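Local coordinates for protein 3-keto-5-aminohexanoate cleavage enzyme (Ralstonia eutropha, PDB 3C6C) that probably cleaves beta-keto acids such as 3-keto-5-aminohexanoate, using a divalent metal ion held in a TIM barrel, at residues Leu83-Glu86 with Val87-Val91; Gly196-Leu199 with Ile200-Leu204. All coordinates share one frame; numbering follows the deposited sequence.

Contact 1. Residues Leu83-Glu86 with Val87-Val91; sequences LFKE and VVDRV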
# COMPACT_ATOMS: atom_id res chain seq x y z
N LEU A 83 -22.58 -35.36 -17.76
CA LEU A 83 -21.53 -35.67 -16.79
C LEU A 83 -21.71 -34.81 -15.54
O LEU A 83 -21.58 -35.29 -14.40
CB LEU A 83 -20.14 -35.45 -17.39
CG LEU A 83 -19.81 -36.36 -18.58
CD1 LEU A 83 -18.36 -36.04 -19.01
CD2 LEU A 83 -20.02 -37.85 -18.22
N PHE A 84 -22.04 -33.55 -15.75
CA PHE A 84 -22.29 -32.62 -14.63
C PHE A 84 -23.45 -33.17 -13.77
O PHE A 84 -23.37 -33.19 -12.55
CB PHE A 84 -22.64 -31.19 -15.08
CG PHE A 84 -21.45 -30.31 -15.39
CD1 PHE A 84 -20.64 -29.81 -14.38
CD2 PHE A 84 -21.15 -29.99 -16.70
CE1 PHE A 84 -19.56 -28.99 -14.67
CE2 PHE A 84 -20.07 -29.14 -17.00
CZ PHE A 84 -19.27 -28.66 -15.96
N LYS A 85 -24.50 -33.61 -14.45
CA LYS A 85 -25.70 -34.12 -13.76
C LYS A 85 -25.38 -35.35 -12.91
O LYS A 85 -25.85 -35.51 -11.79
CB LYS A 85 -26.85 -34.39 -14.75
CG LYS A 85 -28.13 -34.94 -14.10
CD LYS A 85 -28.80 -33.90 -13.23
CE LYS A 85 -30.32 -34.16 -13.10
NZ LYS A 85 -30.68 -35.48 -12.54
N GLU A 86 -24.53 -36.21 -13.44
CA GLU A 86 -24.13 -37.43 -12.72
C GLU A 86 -23.36 -37.05 -11.46
O GLU A 86 -23.57 -37.60 -10.38
CB GLU A 86 -23.29 -38.38 -13.59
CG GLU A 86 -22.94 -39.67 -12.84
CD GLU A 86 -22.10 -40.64 -13.60
OE1 GLU A 86 -22.02 -40.53 -14.85
OE2 GLU A 86 -21.49 -41.51 -12.93
N VAL A 87 -22.47 -36.06 -11.60
CA VAL A 87 -21.66 -35.65 -10.43
C VAL A 87 -22.58 -35.12 -9.33
O VAL A 87 -22.49 -35.53 -8.18
CB VAL A 87 -20.57 -34.58 -10.75
CG1 VAL A 87 -19.98 -34.01 -9.42
CG2 VAL A 87 -19.45 -35.20 -11.64
N VAL A 88 -23.50 -34.24 -9.70
CA VAL A 88 -24.37 -33.57 -8.73
C VAL A 88 -25.32 -34.57 -8.08
O VAL A 88 -25.59 -34.53 -6.87
CB VAL A 88 -25.13 -32.39 -9.37
CG1 VAL A 88 -26.29 -31.94 -8.51
CG2 VAL A 88 -24.16 -31.22 -9.64
N ASP A 89 -25.79 -35.51 -8.91
CA ASP A 89 -26.69 -36.57 -8.42
C ASP A 89 -25.97 -37.45 -7.40
O ASP A 89 -26.53 -37.81 -6.36
CB ASP A 89 -27.26 -37.42 -9.56
CG ASP A 89 -28.31 -36.68 -10.39
OD1 ASP A 89 -28.75 -35.58 -9.98
OD2 ASP A 89 -28.69 -37.21 -11.47
N ARG A 90 -24.72 -37.77 -7.69
CA ARG A 90 -23.88 -38.56 -6.77
C ARG A 90 -23.60 -37.85 -5.45
O ARG A 90 -23.71 -38.44 -4.39
CB ARG A 90 -22.55 -39.03 -7.41
CG ARG A 90 -22.73 -40.06 -8.52
CD ARG A 90 -21.40 -40.51 -9.04
NE ARG A 90 -21.54 -41.46 -10.12
CZ ARG A 90 -21.64 -42.77 -9.93
NH1 ARG A 90 -21.61 -43.26 -8.70
NH2 ARG A 90 -21.76 -43.59 -10.95
N VAL A 91 -23.24 -36.58 -5.52
CA VAL A 91 -22.86 -35.85 -4.28
C VAL A 91 -24.12 -35.71 -3.42
O VAL A 91 -24.12 -35.95 -2.22
CB VAL A 91 -22.23 -34.47 -4.56
CG1 VAL A 91 -22.02 -33.71 -3.21
CG2 VAL A 91 -20.91 -34.62 -5.35

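Contact 2. Residues Gly196-Leu199 with Ile200-Leu204; sequences GKQL and IEEGL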
# COMPACT_ATOMS: atom_id res chain seq x y z
N GLY A 196 -17.43 -6.05 -12.49
CA GLY A 196 -18.28 -6.76 -11.51
C GLY A 196 -19.17 -5.76 -10.78
O GLY A 196 -20.36 -5.99 -10.55
N LYS A 197 -18.58 -4.63 -10.42
CA LYS A 197 -19.30 -3.57 -9.71
C LYS A 197 -20.37 -2.96 -10.60
O LYS A 197 -21.45 -2.58 -10.15
CB LYS A 197 -18.35 -2.52 -9.15
CG LYS A 197 -17.58 -3.09 -7.98
CD LYS A 197 -16.99 -2.05 -7.08
CE LYS A 197 -15.92 -1.28 -7.75
NZ LYS A 197 -15.13 -0.45 -6.72
N GLN A 198 -20.08 -2.94 -11.89
CA GLN A 198 -21.05 -2.43 -12.91
C GLN A 198 -22.25 -3.36 -13.02
O GLN A 198 -23.40 -2.92 -13.13
CB GLN A 198 -20.41 -2.28 -14.29
CG GLN A 198 -21.37 -1.74 -15.33
CD GLN A 198 -21.76 -0.30 -15.09
OE1 GLN A 198 -21.02 0.46 -14.48
NE2 GLN A 198 -22.94 0.09 -15.59
N LEU A 199 -21.98 -4.66 -12.99
CA LEU A 199 -23.05 -5.67 -13.00
C LEU A 199 -23.99 -5.44 -11.81
O LEU A 199 -25.21 -5.53 -11.94
CB LEU A 199 -22.47 -7.09 -12.97
CG LEU A 199 -21.78 -7.55 -14.26
CD1 LEU A 199 -21.05 -8.90 -14.09
CD2 LEU A 199 -22.81 -7.64 -15.38
N ILE A 200 -23.40 -5.08 -10.69
CA ILE A 200 -24.15 -4.92 -9.43
C ILE A 200 -25.02 -3.68 -9.61
O ILE A 200 -26.21 -3.67 -9.30
CB ILE A 200 -23.22 -4.71 -8.19
CG1 ILE A 200 -22.50 -6.01 -7.83
CG2 ILE A 200 -24.03 -4.23 -7.00
CD1 ILE A 200 -21.32 -5.87 -6.84
N GLU A 201 -24.39 -2.66 -10.15
CA GLU A 201 -25.04 -1.37 -10.46
C GLU A 201 -26.31 -1.55 -11.26
O GLU A 201 -27.35 -0.91 -11.03
CB GLU A 201 -24.12 -0.51 -11.31
CG GLU A 201 -23.64 0.72 -10.64
CD GLU A 201 -24.71 1.80 -10.65
OE1 GLU A 201 -25.00 2.35 -11.74
OE2 GLU A 201 -25.25 2.09 -9.56
N GLU A 202 -26.16 -2.39 -12.26
CA GLU A 202 -27.18 -2.64 -13.29
C GLU A 202 -28.30 -3.60 -12.86
O GLU A 202 -29.17 -3.97 -13.64
CB GLU A 202 -26.52 -3.16 -14.56
CG GLU A 202 -25.64 -2.11 -15.20
CD GLU A 202 -25.00 -2.59 -16.47
OE1 GLU A 202 -25.34 -3.72 -16.91
OE2 GLU A 202 -24.15 -1.86 -17.04
N GLY A 203 -28.25 -3.98 -11.60
CA GLY A 203 -29.26 -4.86 -11.03
C GLY A 203 -29.15 -6.30 -11.49
O GLY A 203 -30.13 -7.01 -11.53
N LEU A 204 -27.93 -6.74 -11.80
CA LEU A 204 -27.73 -8.06 -12.39
C LEU A 204 -27.11 -9.05 -11.42
O LEU A 204 -26.89 -10.21 -11.75
CB LEU A 204 -26.88 -7.96 -13.66
CG LEU A 204 -27.56 -7.38 -14.90
CD1 LEU A 204 -26.55 -7.16 -16.00
CD2 LEU A 204 -28.66 -8.31 -15.36

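Contact 1. Residues Leu83-Glu86 with Val87-Val91
Within helix 81-92, which packs on the barrel of this TIM beta/alpha fold, two i to i+4 salt bridges, offset by one residue, join Lys85 to Asp89 and Glu86 to Arg90, the second pair lying against helix 47-60. Lys85 has CG anti to the backbone N (chi1 180°) and bends at chi2 and again at chi4, which brings the ammonium to the oxygen edge of the Asp89 carboxylate. Lys85 NZ lies 2.8 Å from Asp89 OD2, on the syn lone pair of that oxygen. A weak second bond of 3.2 Å runs from Lys85 NZ to Asp89 OD1. Glu86 also starts anti but stays extended beyond CG, side by side with Arg90. There the guanidinium grips a single oxygen side-on: Glu86 OE2 accepts from Arg90 NE at 2.8 Å and from Arg90 NH2 at 2.9 Å. The oxygen is approached from its anti side and lies close to the guanidinium plane, although the carboxylate plane is turned 44° from it. Beneath the charges, Val87 N to Leu83 O and Val88 N to Phe84 O, both 3.0 Å, continue the alpha-helical ladder. The inner face is apolar: Val87 meets Ile67 and Val69 of strand 64-70, and Val88 meets Leu100 and Leu102 of strand 99-103. The Phe84 ring meets that of His135, and the Phe84 side chain is about 9 Å from the bound nickel ion. Asp89 is tied to Lys85 through the backbone as well, its N donating to Lys85 O at 2.9 Å with an N-H...O angle of 155°.

Contact 2. Residues Gly196-Leu199 with Ile200-Leu204
Ile200 to Leu204 close the C-terminal end of helix 190-201 in a Schellman motif, and their bonds reach back to Gly196-Leu199 in the preceding turn. Ile200 N donates to Gly196 O at 3.2 Å, while its side chain sends CG1 to within 3.5 Å of the same carbonyl oxygen. Glu201 N bonds to Lys197 O at 2.9 Å, the next rung of the helical ladder, and Glu201 CB rests against Gln198 O. Glu202 makes the one side-chain hydrogen bond between the two segments: Gln198 NE2 donates to Glu202 OE2 at 2.7 Å in a nearly straight bond (166°). The Gln198 chain leaves anti to its own nitrogen and bends at chi2, which brings the amide across the extended glutamate. The two flat groups stand 76° apart, and the N-H, in the amide plane, meets OE2 on its anti side, somewhat out of the carboxylate plane. OE2 also takes a salt bridge from Arg170 of helix 166-179, so two donors grip this oxygen. Gly203 leaves the helical path with positive phi (74°), a conformation that favours glycine, and its N bonds to Ile200 O, the 5→2 bond of the motif. After this turn Leu204 N reaches Leu199 O at 3.0 Å, the 6→1 bond, and Leu204 CD1 meets Leu199 CD2 at 3.8 Å, an apolar contact across the helix end. The whole turn lies in the beta-alpha-beta unit of strand 182-187, helix 190-201 and strand 210-214; Leu199 and Leu204 pack against helix 166-179, Gly203 O accepts from Gln177 of that helix, and Gln198 touches Trp219 of a neighbouring subunit.

In the fold
Contacts 1 and 2 lie on different helices of the barrel, with centres 31 Å apart and nearest atoms about 20 Å apart, so they do not touch. Both are partly buried and combine i to i+4 backbone bonds with polar side-chain pairs, two in contact 1 and one in contact 2. Contact 1 sits mid-helix, with ionic pairs on one side and valines against strands 64-70 and 99-103 on the inside. Contact 2 terminates its helix: within the segments a neutral amide is the glutamate's partner, while its cation, Arg170, comes from helix 166-179; glycine ends the helical path, and a leucine pair faces helix 166-179. Only contact 2 touches another subunit of the assembly.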